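Local coordinates for protein chaperone CupB2 (Pseudomonas aeruginosa, PDB 3Q48) that probably acts as a periplasmic chaperone that helps pilus subunits fold and assemble into fimbriae, at residues Ile99-Arg110 / Leu142-Lys150. Residues are numbered along the deposited sequence; the frame is centred on the assembly and turned at random.
Sequences IAYLKAPLPTDR and LFFRPSQLK
The carbonyl oxygen of Thr108 takes the single hydrogen bond that passes between 99-110 and 142-150, donated by the side-chain amide of Gln148 with NE2 to Thr108 O at 2.9 Å. The N-H points fairly straight at the oxygen, 154° at the hydrogen, and the donor lies in the carbonyl plane, the oxygen close to the Gln148 amide plane. A bend at chi2 brings the amide round to the loop. The same oxygen rests against Pro146, 3.4 Å from its CB, while CG and CD of that ring lean on the carbonyls of Pro107 and Arg110. Pro146 also starts a type I turn closed by Leu149 N to Pro146 O; Leu149, its last residue, packs CD1 on CA and C of Arg110. Further out, Arg110 grips its neighbour Asp109 side-on through NE and NH2, and Asp109 OD2 receives both nitrogens.

Further in, Phe144 meets Leu106 and Tyr101 on one side of its ring. Leu106 CD1 lies over the face toward the CD2/CE2 side, 3.9 Å from the centroid, a CH-pi contact. The Tyr101 ring comes in obliquely at the CE1/CZ end, with Phe144 CE1 over the centre of the tyrosine ring and the planes inclined at 46°. Tyr101 reaches it with CG anti to the backbone N (chi1 177°), and its OH donates to Ala104 O at 2.6 Å, tying the ring to the following loop. Phe39 of strand 36-40 touches both rings.

Within the immunoglobulin-like N-terminal domain of this PapD-type chaperone, the loop after strand 93-101 thus joins the end of strand 136-145 largely through apolar packing, with Pro146 against backbone carbonyls; the one hydrogen bond, nearer the surface, uses a main-chain oxygen, so on the 99-110 side it needs no side chain.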
# COMPACT_ATOMS: atom_id res chain seq x y z
N ILE A 99 13.88 0.32 -8.67
CA ILE A 99 13.27 1.64 -8.35
C ILE A 99 14.25 2.64 -7.74
O ILE A 99 14.78 2.40 -6.66
CB ILE A 99 12.08 1.46 -7.44
CG1 ILE A 99 11.11 0.44 -8.08
CG2 ILE A 99 11.41 2.84 -7.19
CD1 ILE A 99 10.00 -0.05 -7.15
N ALA A 100 14.51 3.75 -8.45
CA ALA A 100 15.45 4.84 -8.00
C ALA A 100 14.76 6.14 -7.65
O ALA A 100 13.90 6.58 -8.38
CB ALA A 100 16.52 5.12 -9.06
N TYR A 101 15.14 6.73 -6.52
CA TYR A 101 14.60 8.01 -6.07
C TYR A 101 15.42 9.17 -6.57
O TYR A 101 16.63 9.19 -6.35
CB TYR A 101 14.63 8.05 -4.54
CG TYR A 101 14.17 9.34 -3.90
CD1 TYR A 101 13.02 10.02 -4.34
CD2 TYR A 101 14.87 9.88 -2.81
CE1 TYR A 101 12.61 11.22 -3.72
CE2 TYR A 101 14.46 11.04 -2.19
CZ TYR A 101 13.35 11.72 -2.64
OH TYR A 101 12.95 12.88 -2.00
N LEU A 102 14.80 10.15 -7.23
CA LEU A 102 15.51 11.42 -7.50
C LEU A 102 15.27 12.48 -6.41
O LEU A 102 14.21 13.13 -6.40
CB LEU A 102 15.16 12.03 -8.87
CG LEU A 102 15.78 13.43 -9.06
CD1 LEU A 102 17.32 13.35 -9.29
CD2 LEU A 102 15.09 14.31 -10.17
N LYS A 103 16.24 12.65 -5.51
CA LYS A 103 16.13 13.61 -4.41
C LYS A 103 15.22 14.81 -4.79
O LYS A 103 15.61 15.71 -5.54
CB LYS A 103 17.52 14.08 -3.98
CG LYS A 103 17.52 15.18 -2.91
CD LYS A 103 17.61 14.64 -1.46
CE LYS A 103 17.62 15.79 -0.43
NZ LYS A 103 16.39 16.67 -0.58
N ALA A 104 14.00 14.77 -4.29
CA ALA A 104 13.02 15.82 -4.55
C ALA A 104 12.26 16.16 -3.26
O ALA A 104 12.11 15.31 -2.40
CB ALA A 104 12.05 15.38 -5.66
N PRO A 105 11.79 17.41 -3.11
CA PRO A 105 11.01 17.84 -1.92
C PRO A 105 9.73 17.05 -1.65
O PRO A 105 8.72 17.22 -2.36
CB PRO A 105 10.68 19.32 -2.21
CG PRO A 105 11.07 19.54 -3.68
CD PRO A 105 12.16 18.55 -3.97
N LEU A 106 9.78 16.17 -0.64
CA LEU A 106 8.64 15.39 -0.16
C LEU A 106 8.52 15.59 1.36
O LEU A 106 9.53 15.85 2.02
CB LEU A 106 8.87 13.91 -0.45
CG LEU A 106 8.79 13.38 -1.88
CD1 LEU A 106 9.40 12.00 -1.87
CD2 LEU A 106 7.32 13.36 -2.42
N PRO A 107 7.29 15.47 1.92
CA PRO A 107 7.24 15.76 3.35
C PRO A 107 8.26 14.95 4.13
O PRO A 107 8.53 13.77 3.81
CB PRO A 107 5.79 15.42 3.74
CG PRO A 107 5.01 15.57 2.50
CD PRO A 107 5.94 15.21 1.36
N THR A 108 8.82 15.59 5.16
CA THR A 108 9.91 15.08 5.99
C THR A 108 9.35 14.43 7.27
O THR A 108 10.06 13.69 7.96
CB THR A 108 10.88 16.27 6.37
OG1 THR A 108 10.18 17.23 7.18
CG2 THR A 108 11.36 16.98 5.13
N ASP A 109 8.09 14.71 7.59
CA ASP A 109 7.49 14.32 8.90
C ASP A 109 6.41 13.21 8.78
O ASP A 109 5.71 12.91 9.76
CB ASP A 109 6.76 15.52 9.49
CG ASP A 109 5.51 15.85 8.69
OD1 ASP A 109 5.62 15.99 7.45
OD2 ASP A 109 4.43 15.97 9.29
N ARG A 110 6.26 12.67 7.57
CA ARG A 110 5.27 11.65 7.28
C ARG A 110 5.62 10.91 6.01
O ARG A 110 6.34 11.41 5.15
CB ARG A 110 3.85 12.25 7.20
CG ARG A 110 3.65 13.22 6.05
CD ARG A 110 2.39 14.06 6.26
NE ARG A 110 2.60 15.13 7.26
CZ ARG A 110 1.61 15.81 7.84
NH1 ARG A 110 0.34 15.53 7.52
NH2 ARG A 110 1.89 16.75 8.73
N LEU A 142 3.39 2.20 -2.97
CA LEU A 142 4.78 2.54 -2.65
C LEU A 142 4.82 3.59 -1.52
O LEU A 142 4.27 4.68 -1.63
CB LEU A 142 5.52 3.01 -3.90
CG LEU A 142 7.07 2.97 -4.00
CD1 LEU A 142 7.49 3.27 -5.41
CD2 LEU A 142 7.74 3.97 -3.12
N PHE A 143 5.42 3.23 -0.41
CA PHE A 143 5.56 4.12 0.73
C PHE A 143 6.97 4.73 0.81
O PHE A 143 7.96 4.06 1.12
CB PHE A 143 5.23 3.39 2.05
CG PHE A 143 3.86 2.74 2.09
CD1 PHE A 143 2.71 3.50 2.23
CD2 PHE A 143 3.74 1.36 2.00
CE1 PHE A 143 1.43 2.88 2.27
CE2 PHE A 143 2.49 0.72 2.05
CZ PHE A 143 1.35 1.47 2.19
N PHE A 144 7.07 6.02 0.53
CA PHE A 144 8.33 6.71 0.79
C PHE A 144 8.34 7.07 2.25
O PHE A 144 7.41 7.75 2.73
CB PHE A 144 8.43 7.98 0.01
CG PHE A 144 9.70 8.66 0.22
CD1 PHE A 144 10.85 8.21 -0.45
CD2 PHE A 144 9.79 9.74 1.10
CE1 PHE A 144 12.10 8.86 -0.29
CE2 PHE A 144 11.05 10.40 1.32
CZ PHE A 144 12.21 9.95 0.62
N ARG A 145 9.38 6.60 2.95
CA ARG A 145 9.46 6.71 4.38
C ARG A 145 10.73 7.48 4.87
O ARG A 145 11.86 6.94 4.81
CB ARG A 145 9.36 5.34 5.02
CG ARG A 145 9.28 5.37 6.51
CD ARG A 145 9.17 3.95 7.01
NE ARG A 145 7.87 3.35 6.65
CZ ARG A 145 7.61 2.04 6.71
NH1 ARG A 145 8.57 1.18 7.10
NH2 ARG A 145 6.39 1.60 6.40
N PRO A 146 10.54 8.73 5.34
CA PRO A 146 11.68 9.44 5.92
C PRO A 146 12.35 8.64 7.06
O PRO A 146 11.66 7.94 7.88
CB PRO A 146 11.06 10.76 6.46
CG PRO A 146 9.84 11.00 5.58
CD PRO A 146 9.31 9.55 5.25
N SER A 147 13.69 8.76 7.12
CA SER A 147 14.55 8.01 8.04
C SER A 147 14.15 8.06 9.49
O SER A 147 14.14 7.04 10.18
CB SER A 147 15.97 8.49 7.91
OG SER A 147 16.31 8.40 6.55
N GLN A 148 13.78 9.23 9.97
CA GLN A 148 13.44 9.35 11.37
C GLN A 148 12.11 8.67 11.75
O GLN A 148 11.73 8.72 12.92
CB GLN A 148 13.61 10.81 11.88
CG GLN A 148 12.39 11.73 11.91
CD GLN A 148 11.82 12.09 10.55
OE1 GLN A 148 12.45 11.91 9.50
NE2 GLN A 148 10.59 12.60 10.57
N LEU A 149 11.42 8.02 10.80
CA LEU A 149 10.17 7.28 11.09
C LEU A 149 10.41 5.79 11.37
O LEU A 149 10.45 4.96 10.46
CB LEU A 149 9.11 7.50 9.99
CG LEU A 149 8.70 8.99 9.77
CD1 LEU A 149 7.78 9.22 8.55
CD2 LEU A 149 8.09 9.50 11.06
N LYS A 150 10.58 5.45 12.64
CA LYS A 150 11.09 4.13 13.03
C LYS A 150 10.03 3.29 13.73
O LYS A 150 10.28 2.16 14.12
CB LYS A 150 12.31 4.28 13.93
CG LYS A 150 13.54 4.78 13.19
CD LYS A 150 14.76 4.70 14.09
CE LYS A 150 15.88 5.65 13.64
NZ LYS A 150 16.02 5.78 12.12